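Long-range contacts in putative capsid protein of prophage (Escherichia coli CFT073, PDB 3BQW), which probably serves as the major capsid protein of the prophage, a shell-building subunit of the phage coat: residues P84-P89 with Q330-P335; V293-I298 with N311-K316; K177-Q182 with R215-F220. All coordinates share one frame; numbering follows the deposited sequence.

From the N terminus, segment 84-89, in the loop ahead of strand 90-92, is the first to appear, but its partner 330-335 comes 241 residues later, so interaction 1 closes a loop holding the other two. Inside it, interaction 3 closes first, joining the loop at 177-182 to the end of helix 211-218. Interaction 2 follows in series, bridging 293-298 and 311-316 across a short excursion that includes helix 301-305. Interactions 1 and 2 touch, through Ser333 and Met312 among others, and share the sheet of strands 292-295, 314-319 and 327-338. Interaction 3 lies on the opposite side of the chain's centre, about 42 Å from interaction 1 between centres.

Interaction 1 of 3, residues P84-P89 with Q330-P335; sequences PGYMKP and QTHSAP
Met87 and Ser333 form a single antiparallel bridge, a hydrogen-bonded pair: Met87 N gives to Ser333 O at 2.8 Å, and Ser333 N returns a bond to Met87 O at 2.9 Å. Further along, Thr331 N bonds Pro89 O, and between these bonds Lys88 CA approaches Thr331 O at 3.3 Å as a CA-H...O contact. Gln330 adds a side-chain bond. Its CG stands opposite the backbone N (chi1 178°) and the extended chain brings NE2 to Lys88 O at 3.1 Å, in a rather bent bond that leaves the carbonyl plane. Water links NE2 also to Lys88 NZ. At the other end a second water accepts from Gly85 N and lies 2.8 Å from Pro335 O, joining the two segments.

The contact prolongs the pairing of strand 90-92 with strand 327-338 in a sheet beside the long helix 113-146, an arrangement consistent with the P domain of the HK97 capsid fold. That helix meets Met87, Thr331, Ser333 and Pro335 through their side chains.

Among aromatic contacts, Lys88 CB sits over the centre of the His332 ring, 3.9 Å from its centroid, and the two side chains run alongside each other. Tyr86 and His332 meet rim to rim with planes at 72°, neither ring covering the other; the Tyr86 hydroxyl bonds Met299 N. Apolar contact centres on Ala334, whose CB lies 3.8 Å from Pro84 CG and equally far from Tyr86 CD1.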
ATOM      1  N   PRO A  84       9.053   7.477 -10.635  1.00 28.25           N
ATOM      2  CA  PRO A  84       7.834   6.815 -10.157  1.00 27.61           C
ATOM      3  C   PRO A  84       6.847   6.422 -11.270  1.00 26.62           C
ATOM      4  O   PRO A  84       6.877   6.980 -12.345  1.00 26.50           O
ATOM      5  CB  PRO A  84       7.228   7.857  -9.236  1.00 27.48           C
ATOM      6  CG  PRO A  84       7.647   9.161  -9.860  1.00 28.67           C
ATOM      7  CD  PRO A  84       9.060   8.918 -10.318  1.00 28.56           C
ATOM      8  N   GLY A  85       6.004   5.433 -10.996  1.00 26.14           N
ATOM      9  CA  GLY A  85       4.907   5.089 -11.880  1.00 25.78           C
ATOM     10  C   GLY A  85       3.846   6.177 -11.781  1.00 26.12           C
ATOM     11  O   GLY A  85       3.262   6.380 -10.728  1.00 26.60           O
ATOM     12  N   TYR A  86       3.617   6.886 -12.878  1.00 25.70           N
ATOM     13  CA  TYR A  86       2.641   7.953 -12.907  1.00 25.91           C
ATOM     14  C   TYR A  86       1.255   7.382 -13.114  1.00 25.61           C
ATOM     15  O   TYR A  86       1.029   6.575 -14.023  1.00 26.55           O
ATOM     16  CB  TYR A  86       2.962   8.951 -14.011  1.00 25.30           C
ATOM     17  CG  TYR A  86       2.306  10.283 -13.820  1.00 26.02           C
ATOM     18  CD1 TYR A  86       2.932  11.272 -13.079  1.00 24.32           C
ATOM     19  CD2 TYR A  86       1.065  10.572 -14.414  1.00 25.00           C
ATOM     20  CE1 TYR A  86       2.354  12.496 -12.914  1.00 25.89           C
ATOM     21  CE2 TYR A  86       0.470  11.808 -14.248  1.00 24.43           C
ATOM     22  CZ  TYR A  86       1.122  12.773 -13.500  1.00 25.81           C
ATOM     23  OH  TYR A  86       0.589  14.031 -13.312  1.00 24.85           O
ATOM     24  N   MET A  87       0.333   7.809 -12.255  1.00 25.35           N
ATOM     25  CA  MET A  87      -1.041   7.355 -12.275  1.00 24.40           C
ATOM     26  C   MET A  87      -1.992   8.533 -12.514  1.00 25.58           C
ATOM     27  O   MET A  87      -1.781   9.662 -12.007  1.00 25.17           O
ATOM     28  CB  MET A  87      -1.379   6.682 -10.933  1.00 24.72           C
ATOM     29  CG  MET A  87      -0.494   5.526 -10.490  1.00 23.73           C
ATOM     30  SD  MET A  87      -1.082   4.779  -8.911  1.00 19.70           S
ATOM     31  CE  MET A  87      -2.430   3.922  -9.633  1.00 17.69           C
ATOM     32  N   LYS A  88      -3.047   8.264 -13.280  1.00 26.46           N
ATOM     33  CA  LYS A  88      -4.115   9.236 -13.498  1.00 26.95           C
ATOM     34  C   LYS A  88      -5.453   8.584 -13.877  1.00 26.93           C
ATOM     35  O   LYS A  88      -6.027   8.879 -14.914  1.00 26.71           O
ATOM     36  CB  LYS A  88      -3.698  10.311 -14.505  1.00 26.91           C
ATOM     37  CG  LYS A  88      -3.207   9.820 -15.848  1.00 28.55           C
ATOM     38  CD  LYS A  88      -2.864  11.043 -16.685  1.00 30.80           C
ATOM     39  CE  LYS A  88      -2.368  10.692 -18.077  1.00 34.45           C
ATOM     40  NZ  LYS A  88      -3.350   9.883 -18.838  1.00 36.60           N
ATOM     41  N   PRO A  89      -5.979   7.726 -12.987  1.00 27.22           N
ATOM     42  CA  PRO A  89      -7.251   7.101 -13.255  1.00 27.19           C
ATOM     43  C   PRO A  89      -8.349   8.146 -13.354  1.00 27.91           C
ATOM     44  O   PRO A  89      -8.337   9.153 -12.614  1.00 26.42           O
ATOM     45  CB  PRO A  89      -7.463   6.209 -12.032  1.00 27.31           C
ATOM     46  CG  PRO A  89      -6.652   6.796 -10.970  1.00 26.98           C
ATOM     47  CD  PRO A  89      -5.447   7.318 -11.678  1.00 27.04           C
ATOM     48  N   GLN A 330     -10.723  12.984 -12.593  1.00 24.03           N
ATOM     49  CA  GLN A 330      -9.461  12.274 -12.695  1.00 23.82           C
ATOM     50  C   GLN A 330      -8.517  12.757 -11.610  1.00 23.39           C
ATOM     51  O   GLN A 330      -8.482  13.949 -11.289  1.00 24.66           O
ATOM     52  CB  GLN A 330      -8.860  12.557 -14.066  1.00 23.79           C
ATOM     53  CG  GLN A 330      -7.532  11.931 -14.331  1.00 24.14           C
ATOM     54  CD  GLN A 330      -7.003  12.325 -15.672  1.00 26.17           C
ATOM     55  OE1 GLN A 330      -6.795  13.503 -15.924  1.00 28.60           O
ATOM     56  NE2 GLN A 330      -6.806  11.348 -16.560  1.00 24.67           N
ATOM     57  N   THR A 331      -7.728  11.846 -11.064  1.00 23.15           N
ATOM     58  CA  THR A 331      -6.768  12.164 -10.018  1.00 22.86           C
ATOM     59  C   THR A 331      -5.351  11.695 -10.417  1.00 23.15           C
ATOM     60  O   THR A 331      -5.106  10.497 -10.623  1.00 22.50           O
ATOM     61  CB  THR A 331      -7.179  11.515  -8.682  1.00 22.74           C
ATOM     62  OG1 THR A 331      -8.553  11.830  -8.412  1.00 23.88           O
ATOM     63  CG2 THR A 331      -6.291  12.023  -7.530  1.00 22.67           C
ATOM     64  N   HIS A 332      -4.441  12.664 -10.518  1.00 22.73           N
ATOM     65  CA  HIS A 332      -3.024  12.434 -10.776  1.00 22.80           C
ATOM     66  C   HIS A 332      -2.259  12.135  -9.494  1.00 22.57           C
ATOM     67  O   HIS A 332      -2.489  12.756  -8.466  1.00 22.19           O
ATOM     68  CB  HIS A 332      -2.403  13.673 -11.433  1.00 23.60           C
ATOM     69  CG  HIS A 332      -2.871  13.910 -12.831  1.00 22.95           C
ATOM     70  ND1 HIS A 332      -4.190  14.146 -13.143  1.00 25.74           N
ATOM     71  CD2 HIS A 332      -2.200  13.934 -14.003  1.00 24.05           C
ATOM     72  CE1 HIS A 332      -4.309  14.319 -14.446  1.00 24.20           C
ATOM     73  NE2 HIS A 332      -3.116  14.177 -14.993  1.00 24.73           N
ATOM     74  N   SER A 333      -1.342  11.178  -9.574  1.00 22.80           N
ATOM     75  CA  SER A 333      -0.420  10.834  -8.468  1.00 22.52           C
ATOM     76  C   SER A 333       0.778  10.017  -8.982  1.00 22.35           C
ATOM     77  O   SER A 333       0.634   9.221  -9.907  1.00 21.67           O
ATOM     78  CB  SER A 333      -1.150  10.021  -7.392  1.00 22.33           C
ATOM     79  OG  SER A 333      -0.413   9.982  -6.185  1.00 20.91           O
ATOM     80  N   ALA A 334       1.940  10.200  -8.353  1.00 22.21           N
ATOM     81  CA  ALA A 334       3.172   9.485  -8.739  1.00 22.04           C
ATOM     82  C   ALA A 334       3.899   8.985  -7.497  1.00 21.75           C
ATOM     83  O   ALA A 334       4.999   9.413  -7.215  1.00 22.30           O
ATOM     84  CB  ALA A 334       4.095  10.399  -9.596  1.00 21.46           C
ATOM     85  N   PRO A 335       3.277   8.062  -6.759  1.00 22.80           N
ATOM     86  CA  PRO A 335       3.820   7.510  -5.522  1.00 23.38           C
ATOM     87  C   PRO A 335       4.802   6.363  -5.713  1.00 23.67           C
ATOM     88  O   PRO A 335       4.670   5.560  -6.650  1.00 23.92           O
ATOM     89  CB  PRO A 335       2.575   6.991  -4.809  1.00 23.51           C
ATOM     90  CG  PRO A 335       1.689   6.533  -5.932  1.00 22.60           C
ATOM     91  CD  PRO A 335       1.948   7.482  -7.068  1.00 22.77           C
TER
HETATM   92  O   HOH W   1       6.069   3.989  -8.542  1.00 22.57           O
HETATM   93  O   HOH W   2       2.929   4.712  -8.780  1.00 27.83           O
HETATM   94  O   HOH W   3      -5.667  11.828 -19.479  1.00 42.53           O

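Interaction 2 of 3, residues V293-I298 with N311-K316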
ATOM      1  N   VAL A 293       6.307   7.090   1.634  1.00 21.99           N
ATOM      2  CA  VAL A 293       5.844   7.072   0.253  1.00 21.44           C
ATOM      3  C   VAL A 293       6.304   8.396  -0.305  1.00 21.16           C
ATOM      4  O   VAL A 293       5.969   9.464   0.209  1.00 21.69           O
ATOM      5  CB  VAL A 293       4.302   6.825   0.086  1.00 21.81           C
ATOM      6  CG1 VAL A 293       3.911   6.803  -1.404  1.00 20.86           C
ATOM      7  CG2 VAL A 293       3.900   5.495   0.729  1.00 19.08           C
ATOM      8  N   ALA A 294       7.137   8.307  -1.334  1.00 21.13           N
ATOM      9  CA  ALA A 294       7.670   9.465  -2.018  1.00 21.11           C
ATOM     10  C   ALA A 294       6.777   9.740  -3.207  1.00 21.36           C
ATOM     11  O   ALA A 294       6.372   8.817  -3.923  1.00 21.96           O
ATOM     12  CB  ALA A 294       9.116   9.212  -2.469  1.00 20.61           C
ATOM     13  N   TYR A 295       6.469  11.009  -3.423  1.00 21.92           N
ATOM     14  CA  TYR A 295       5.618  11.416  -4.551  1.00 21.81           C
ATOM     15  C   TYR A 295       6.416  12.294  -5.523  1.00 21.85           C
ATOM     16  O   TYR A 295       6.976  13.319  -5.129  1.00 21.58           O
ATOM     17  CB  TYR A 295       4.390  12.165  -4.040  1.00 21.68           C
ATOM     18  CG  TYR A 295       3.454  11.277  -3.265  1.00 20.55           C
ATOM     19  CD1 TYR A 295       2.314  10.737  -3.862  1.00 18.30           C
ATOM     20  CD2 TYR A 295       3.715  10.958  -1.923  1.00 19.58           C
ATOM     21  CE1 TYR A 295       1.449   9.884  -3.130  1.00 19.37           C
ATOM     22  CE2 TYR A 295       2.857  10.149  -1.200  1.00 19.38           C
ATOM     23  CZ  TYR A 295       1.726   9.609  -1.810  1.00 20.67           C
ATOM     24  OH  TYR A 295       0.894   8.780  -1.081  1.00 21.93           O
ATOM     25  N   GLY A 296       6.466  11.887  -6.787  1.00 21.53           N
ATOM     26  CA  GLY A 296       7.065  12.709  -7.800  1.00 22.27           C
ATOM     27  C   GLY A 296       6.118  13.841  -8.094  1.00 22.69           C
ATOM     28  O   GLY A 296       4.945  13.777  -7.738  1.00 23.03           O
ATOM     29  N   ALA A 297       6.629  14.879  -8.740  1.00 23.34           N
ATOM     30  CA  ALA A 297       5.800  16.027  -9.152  1.00 23.95           C
ATOM     31  C   ALA A 297       4.639  15.636 -10.069  1.00 23.97           C
ATOM     32  O   ALA A 297       4.757  14.760 -10.926  1.00 24.06           O
ATOM     33  CB  ALA A 297       6.652  17.126  -9.842  1.00 22.60           C
ATOM     34  N   ILE A 298       3.532  16.340  -9.879  1.00 24.99           N
ATOM     35  CA  ILE A 298       2.398  16.264 -10.780  1.00 25.84           C
ATOM     36  C   ILE A 298       2.806  16.914 -12.101  1.00 27.06           C
ATOM     37  O   ILE A 298       3.415  17.993 -12.100  1.00 27.14           O
ATOM     38  CB  ILE A 298       1.185  16.973 -10.198  1.00 25.67           C
ATOM     39  CG1 ILE A 298       0.864  16.438  -8.791  1.00 25.31           C
ATOM     40  CG2 ILE A 298      -0.010  16.826 -11.143  1.00 25.15           C
ATOM     41  CD1 ILE A 298       0.323  15.024  -8.795  1.00 24.71           C
ATOM     42  N   ASN A 311       2.560  17.791  -4.962  1.00 27.93           N
ATOM     43  CA  ASN A 311       1.297  17.263  -4.447  1.00 26.61           C
ATOM     44  C   ASN A 311       1.266  15.741  -4.455  1.00 25.53           C
ATOM     45  O   ASN A 311       1.738  15.130  -5.412  1.00 24.76           O
ATOM     46  CB  ASN A 311       0.146  17.758  -5.344  1.00 27.11           C
ATOM     47  CG  ASN A 311      -0.588  18.955  -4.763  1.00 27.47           C
ATOM     48  OD1 ASN A 311      -0.978  18.942  -3.596  1.00 29.59           O
ATOM     49  ND2 ASN A 311      -0.783  19.990  -5.578  1.00 24.58           N
ATOM     50  N   MET A 312       0.689  15.138  -3.412  1.00 24.72           N
ATOM     51  CA  MET A 312       0.397  13.705  -3.411  1.00 24.23           C
ATOM     52  C   MET A 312      -0.599  13.400  -4.532  1.00 24.55           C
ATOM     53  O   MET A 312      -0.383  12.514  -5.364  1.00 23.38           O
ATOM     54  CB  MET A 312      -0.174  13.249  -2.073  1.00 24.36           C
ATOM     55  CG  MET A 312       0.742  13.459  -0.840  1.00 24.86           C
ATOM     56  SD  MET A 312       0.033  12.718   0.649  1.00 22.68           S
ATOM     57  CE  MET A 312      -1.390  13.756   0.853  1.00 30.33           C
ATOM     58  N   PHE A 313      -1.668  14.191  -4.559  1.00 25.50           N
ATOM     59  CA  PHE A 313      -2.806  14.011  -5.466  1.00 26.01           C
ATOM     60  C   PHE A 313      -3.152  15.316  -6.126  1.00 26.10           C
ATOM     61  O   PHE A 313      -3.025  16.380  -5.521  1.00 27.33           O
ATOM     62  CB  PHE A 313      -4.052  13.531  -4.698  1.00 26.74           C
ATOM     63  CG  PHE A 313      -3.779  12.386  -3.774  1.00 26.95           C
ATOM     64  CD1 PHE A 313      -3.346  11.162  -4.282  1.00 26.61           C
ATOM     65  CD2 PHE A 313      -3.954  12.529  -2.402  1.00 27.30           C
ATOM     66  CE1 PHE A 313      -3.073  10.087  -3.430  1.00 27.46           C
ATOM     67  CE2 PHE A 313      -3.688  11.473  -1.540  1.00 27.56           C
ATOM     68  CZ  PHE A 313      -3.243  10.250  -2.046  1.00 27.23           C
ATOM     69  N   TYR A 314      -3.624  15.223  -7.358  1.00 25.85           N
ATOM     70  CA  TYR A 314      -4.110  16.375  -8.086  1.00 25.80           C
ATOM     71  C   TYR A 314      -5.365  15.970  -8.866  1.00 25.51           C
ATOM     72  O   TYR A 314      -5.272  15.321  -9.903  1.00 23.91           O
ATOM     73  CB  TYR A 314      -3.039  16.915  -9.019  1.00 25.37           C
ATOM     74  CG  TYR A 314      -3.405  18.212  -9.635  1.00 26.15           C
ATOM     75  CD1 TYR A 314      -3.100  19.415  -8.998  1.00 26.64           C
ATOM     76  CD2 TYR A 314      -4.061  18.257 -10.867  1.00 24.87           C
ATOM     77  CE1 TYR A 314      -3.466  20.623  -9.569  1.00 26.39           C
ATOM     78  CE2 TYR A 314      -4.399  19.441 -11.438  1.00 25.46           C
ATOM     79  CZ  TYR A 314      -4.105  20.618 -10.790  1.00 25.78           C
ATOM     80  OH  TYR A 314      -4.447  21.803 -11.374  1.00 27.06           O
ATOM     81  N   PRO A 315      -6.538  16.341  -8.338  1.00 26.15           N
ATOM     82  CA  PRO A 315      -7.820  16.027  -8.938  1.00 26.63           C
ATOM     83  C   PRO A 315      -8.255  17.056  -9.970  1.00 26.85           C
ATOM     84  O   PRO A 315      -7.946  18.245  -9.844  1.00 27.47           O
ATOM     85  CB  PRO A 315      -8.748  15.998  -7.728  1.00 27.04           C
ATOM     86  CG  PRO A 315      -8.206  17.077  -6.844  1.00 27.72           C
ATOM     87  CD  PRO A 315      -6.703  17.055  -7.061  1.00 26.87           C
ATOM     88  N   LYS A 316      -8.919  16.582 -11.019  1.00 26.93           N
ATOM     89  CA  LYS A 316      -9.400  17.439 -12.099  1.00 26.85           C
ATOM     90  C   LYS A 316     -10.803  17.013 -12.417  1.00 25.97           C
ATOM     91  O   LYS A 316     -11.085  15.829 -12.421  1.00 25.20           O
ATOM     92  CB  LYS A 316      -8.574  17.253 -13.382  1.00 26.83           C
ATOM     93  CG  LYS A 316      -7.096  17.567 -13.278  1.00 28.19           C
ATOM     94  CD  LYS A 316      -6.335  17.207 -14.583  1.00 28.02           C
ATOM     95  CE  LYS A 316      -6.643  18.165 -15.760  1.00 29.03           C
ATOM     96  NZ  LYS A 316      -6.341  19.597 -15.452  1.00 30.52           N
TER
HETATM   97  O   HOH W   4       2.524  12.733  -7.006  1.00 18.80           O
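The Tyr295 ring carries Met312 on one face: Met312 CG lies over the ring centre, 3.9 Å from the centroid in a CH-pi contact, and Met312 CA covers the same ring nearer CD1, at 3.6 Å. A water lies in the ring plane at the edge. The Phe313 ring has CB of the preceding Met312 over one face, offset toward the rim, while the Tyr314 ring meets Ile298 CG2 obliquely.

Met312 has CG beside its backbone N (chi1 -61°), which lays the start of the side chain on the tyrosine; an extended chi2 (-174°) then carries SD past the ring centre, 4.7 Å from the Tyr295 centroid, in an oblique Met-aromatic contact, and the bend at chi3 turns only CE. Ile298 uses two branches. Its CG2 touches Tyr314 CB at 3.7 Å, and CG1 reaches Asn311 CB at 3.8 Å, with CD1 lying near both residues.

The contact marks a change of partner along strand 327-338. His332 bonds Tyr314 through the backbone and Ala334 bonds Gly296, so strands 314-319 and 292-295 follow one another along one edge of it, and the chain leaving strand 292-295 and the chain entering strand 314-319 pack together here. Helix 113-146 receives Phe313 and Val293, and helix 301-305 receives Ile298 and Tyr314.

No direct hydrogen bond joins the two segments. The water that borders Tyr295 bridges Gly296 O (2.7 Å) and Asn311 O (3.0 Å), though it has more acceptors in reach than protons, and Met312 O is bonded by Ser333 OG. The segments thus cohere through methyl, methylene and ring surfaces, with one water and Ser333 OG meeting the carbonyls of Gly296, Asn311 and Met312.

Interaction 3 of 3, residues K177-Q182 with R215-F220; sequences KKWSEQ and RTLRSF
The end of helix 211-218, which flanks the sheet containing strand 206-209, packs against the turn at 177-182 through Trp179. The edge of Phe220 points at the indole face: Phe220 CE2 comes within 3.8 Å of Trp179 CG, and the Phe220 ring and the five-membered ring are 5.0 Å apart between centroids, with planes at 69°. One helical turn earlier, Thr216 CG2 touches Trp179 CB at 3.8 Å; it stands opposite its backbone N, while OG1 bonds Glu212 O in the helix. Leu217 CD1 reaches the far end of the indole at CH2, 4.1 Å away. The ring's NE1 is held by Asp192 OD2, which helps to fix its rotation.

Gln182 CB meets Phe220 CE1 in the plane of the phenyl ring. Beyond it the side chain folds back, and NE2 bonds Lys178 O at 2.9 Å; Glu181 N reaches this oxygen from the other face of the carbonyl, so two donors brace the turn that presents Trp179. Phe220 stands at the N-cap position of helix 221-226, and its ring makes with Trp179 a T-shaped, edge-to-face aromatic stack between a helix junction and a loop.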
ATOM      1  N   LYS A 177      12.126 -27.281   7.817  1.00 31.24           N
ATOM      2  CA  LYS A 177      11.054 -27.874   8.596  1.00 32.05           C
ATOM      3  C   LYS A 177       9.691 -27.305   8.194  1.00 30.98           C
ATOM      4  O   LYS A 177       9.437 -26.118   8.346  1.00 31.30           O
ATOM      5  CB  LYS A 177      11.352 -27.594  10.072  1.00 32.31           C
ATOM      6  CG  LYS A 177      10.374 -28.169  11.073  1.00 35.06           C
ATOM      7  CD  LYS A 177      10.855 -27.990  12.535  1.00 35.09           C
ATOM      8  CE  LYS A 177      12.132 -28.781  12.834  1.00 36.46           C
ATOM      9  NZ  LYS A 177      12.349 -28.919  14.309  1.00 37.64           N
ATOM     10  N   LYS A 178       8.829 -28.153   7.645  1.00 30.53           N
ATOM     11  CA  LYS A 178       7.464 -27.764   7.293  1.00 30.05           C
ATOM     12  C   LYS A 178       6.491 -27.900   8.475  1.00 29.26           C
ATOM     13  O   LYS A 178       6.430 -28.929   9.131  1.00 28.83           O
ATOM     14  CB  LYS A 178       6.945 -28.627   6.149  1.00 30.08           C
ATOM     15  CG  LYS A 178       7.745 -28.578   4.880  1.00 32.40           C
ATOM     16  CD  LYS A 178       6.923 -29.183   3.752  1.00 35.84           C
ATOM     17  CE  LYS A 178       7.756 -29.461   2.512  1.00 38.64           C
ATOM     18  NZ  LYS A 178       6.956 -30.211   1.487  1.00 41.67           N
ATOM     19  N   TRP A 179       5.690 -26.871   8.706  1.00 29.06           N
ATOM     20  CA  TRP A 179       4.682 -26.913   9.775  1.00 28.41           C
ATOM     21  C   TRP A 179       3.610 -27.971   9.551  1.00 28.63           C
ATOM     22  O   TRP A 179       3.121 -28.571  10.503  1.00 28.92           O
ATOM     23  CB  TRP A 179       4.022 -25.541   9.950  1.00 27.43           C
ATOM     24  CG  TRP A 179       4.758 -24.628  10.856  1.00 26.40           C
ATOM     25  CD1 TRP A 179       5.809 -24.939  11.649  1.00 25.99           C
ATOM     26  CD2 TRP A 179       4.449 -23.255  11.128  1.00 26.93           C
ATOM     27  NE1 TRP A 179       6.217 -23.849  12.362  1.00 25.99           N
ATOM     28  CE2 TRP A 179       5.388 -22.799  12.076  1.00 25.86           C
ATOM     29  CE3 TRP A 179       3.484 -22.361  10.648  1.00 26.60           C
ATOM     30  CZ2 TRP A 179       5.394 -21.499  12.555  1.00 25.90           C
ATOM     31  CZ3 TRP A 179       3.496 -21.067  11.118  1.00 26.03           C
ATOM     32  CH2 TRP A 179       4.449 -20.640  12.050  1.00 25.88           C
ATOM     33  N   SER A 180       3.251 -28.191   8.295  1.00 28.87           N
ATOM     34  CA  SER A 180       2.228 -29.154   7.943  1.00 29.56           C
ATOM     35  C   SER A 180       2.620 -30.577   8.407  1.00 30.15           C
ATOM     36  O   SER A 180       1.761 -31.398   8.678  1.00 30.07           O
ATOM     37  CB  SER A 180       1.990 -29.115   6.432  1.00 29.29           C
ATOM     38  OG  SER A 180       3.159 -29.536   5.742  1.00 30.59           O
ATOM     39  N   GLU A 181       3.922 -30.815   8.548  1.00 30.79           N
ATOM     40  CA  GLU A 181       4.473 -32.100   8.906  1.00 31.53           C
ATOM     41  C   GLU A 181       4.790 -32.218  10.388  1.00 31.39           C
ATOM     42  O   GLU A 181       5.325 -33.242  10.819  1.00 31.75           O
ATOM     43  CB  GLU A 181       5.757 -32.350   8.088  1.00 31.58           C
ATOM     44  CG  GLU A 181       5.491 -32.549   6.597  1.00 32.58           C
ATOM     45  CD  GLU A 181       6.757 -32.786   5.773  1.00 33.76           C
ATOM     46  OE1 GLU A 181       7.869 -32.767   6.348  1.00 36.62           O
ATOM     47  OE2 GLU A 181       6.632 -32.972   4.536  1.00 35.57           O
ATOM     48  N   GLN A 182       4.485 -31.196  11.180  1.00 31.28           N
ATOM     49  CA  GLN A 182       4.808 -31.266  12.600  1.00 31.21           C
ATOM     50  C   GLN A 182       3.667 -31.839  13.408  1.00 31.77           C
ATOM     51  O   GLN A 182       2.522 -31.861  12.961  1.00 32.70           O
ATOM     52  CB  GLN A 182       5.231 -29.900  13.141  1.00 31.25           C
ATOM     53  CG  GLN A 182       6.405 -29.277  12.410  1.00 30.17           C
ATOM     54  CD  GLN A 182       7.568 -30.230  12.250  1.00 30.15           C
ATOM     55  OE1 GLN A 182       7.977 -30.871  13.211  1.00 30.79           O
ATOM     56  NE2 GLN A 182       8.084 -30.355  11.030  1.00 29.67           N
ATOM     57  N   ARG A 215      -4.270 -20.040  10.277  1.00 27.03           N
ATOM     58  CA  ARG A 215      -4.931 -21.355  10.430  1.00 28.81           C
ATOM     59  C   ARG A 215      -3.970 -22.428  10.992  1.00 27.87           C
ATOM     60  O   ARG A 215      -4.277 -23.139  11.962  1.00 27.08           O
ATOM     61  CB  ARG A 215      -5.512 -21.787   9.064  1.00 28.91           C
ATOM     62  CG  ARG A 215      -6.390 -23.023   9.072  1.00 32.80           C
ATOM     63  CD  ARG A 215      -6.645 -23.606   7.652  1.00 34.45           C
ATOM     64  NE  ARG A 215      -5.464 -24.235   7.029  1.00 38.89           N
ATOM     65  CZ  ARG A 215      -4.900 -25.385   7.435  1.00 41.82           C
ATOM     66  NH1 ARG A 215      -5.393 -26.077   8.460  1.00 42.80           N
ATOM     67  NH2 ARG A 215      -3.825 -25.869   6.810  1.00 41.03           N
ATOM     68  N   THR A 216      -2.802 -22.539  10.368  1.00 27.11           N
ATOM     69  CA  THR A 216      -1.795 -23.524  10.753  1.00 26.12           C
ATOM     70  C   THR A 216      -1.187 -23.246  12.134  1.00 25.70           C
ATOM     71  O   THR A 216      -1.140 -24.131  12.992  1.00 24.39           O
ATOM     72  CB  THR A 216      -0.675 -23.540   9.709  1.00 26.16           C
ATOM     73  OG1 THR A 216      -1.251 -23.777   8.425  1.00 26.31           O
ATOM     74  CG2 THR A 216       0.384 -24.626  10.032  1.00 26.80           C
ATOM     75  N   LEU A 217      -0.733 -22.009  12.341  1.00 25.98           N
ATOM     76  CA  LEU A 217      -0.187 -21.593  13.626  1.00 26.30           C
ATOM     77  C   LEU A 217      -1.144 -21.891  14.768  1.00 26.93           C
ATOM     78  O   LEU A 217      -0.747 -22.401  15.805  1.00 27.73           O
ATOM     79  CB  LEU A 217       0.173 -20.109  13.598  1.00 26.66           C
ATOM     80  CG  LEU A 217       0.842 -19.526  14.870  1.00 26.85           C
ATOM     81  CD1 LEU A 217       2.070 -20.359  15.322  1.00 24.92           C
ATOM     82  CD2 LEU A 217       1.231 -18.074  14.639  1.00 25.68           C
ATOM     83  N   ARG A 218      -2.415 -21.598  14.539  1.00 27.84           N
ATOM     84  CA  ARG A 218      -3.516 -21.863  15.478  1.00 28.60           C
ATOM     85  C   ARG A 218      -3.706 -23.336  15.810  1.00 27.97           C
ATOM     86  O   ARG A 218      -4.124 -23.690  16.915  1.00 28.15           O
ATOM     87  CB  ARG A 218      -4.809 -21.340  14.811  1.00 29.03           C
ATOM     88  CG  ARG A 218      -5.853 -20.794  15.703  1.00 30.53           C
ATOM     89  CD  ARG A 218      -6.962 -20.135  14.857  1.00 30.18           C
ATOM     90  NE  ARG A 218      -7.611 -21.112  13.966  1.00 31.61           N
ATOM     91  CZ  ARG A 218      -8.083 -20.841  12.750  1.00 30.03           C
ATOM     92  NH1 ARG A 218      -7.996 -19.629  12.244  1.00 31.45           N
ATOM     93  NH2 ARG A 218      -8.637 -21.801  12.028  1.00 29.92           N
ATOM     94  N   SER A 219      -3.435 -24.206  14.842  1.00 27.62           N
ATOM     95  CA  SER A 219      -3.623 -25.651  15.032  1.00 26.71           C
ATOM     96  C   SER A 219      -2.618 -26.289  15.997  1.00 27.03           C
ATOM     97  O   SER A 219      -2.801 -27.431  16.406  1.00 26.91           O
ATOM     98  CB  SER A 219      -3.559 -26.382  13.690  1.00 26.61           C
ATOM     99  OG  SER A 219      -2.241 -26.405  13.169  1.00 24.81           O
ATOM    100  N   PHE A 220      -1.564 -25.562  16.351  1.00 27.31           N
ATOM    101  CA  PHE A 220      -0.591 -26.039  17.335  1.00 27.65           C
ATOM    102  C   PHE A 220      -1.064 -25.755  18.748  1.00 28.18           C
ATOM    103  O   PHE A 220      -1.126 -24.608  19.162  1.00 27.23           O
ATOM    104  CB  PHE A 220       0.769 -25.367  17.155  1.00 27.47           C
ATOM    105  CG  PHE A 220       1.518 -25.809  15.934  1.00 27.54           C
ATOM    106  CD1 PHE A 220       2.192 -27.019  15.919  1.00 27.34           C
ATOM    107  CD2 PHE A 220       1.598 -24.989  14.815  1.00 28.48           C
ATOM    108  CE1 PHE A 220       2.898 -27.425  14.792  1.00 27.09           C
ATOM    109  CE2 PHE A 220       2.306 -25.386  13.693  1.00 28.49           C
ATOM    110  CZ  PHE A 220       2.947 -26.617  13.686  1.00 27.78           C
TER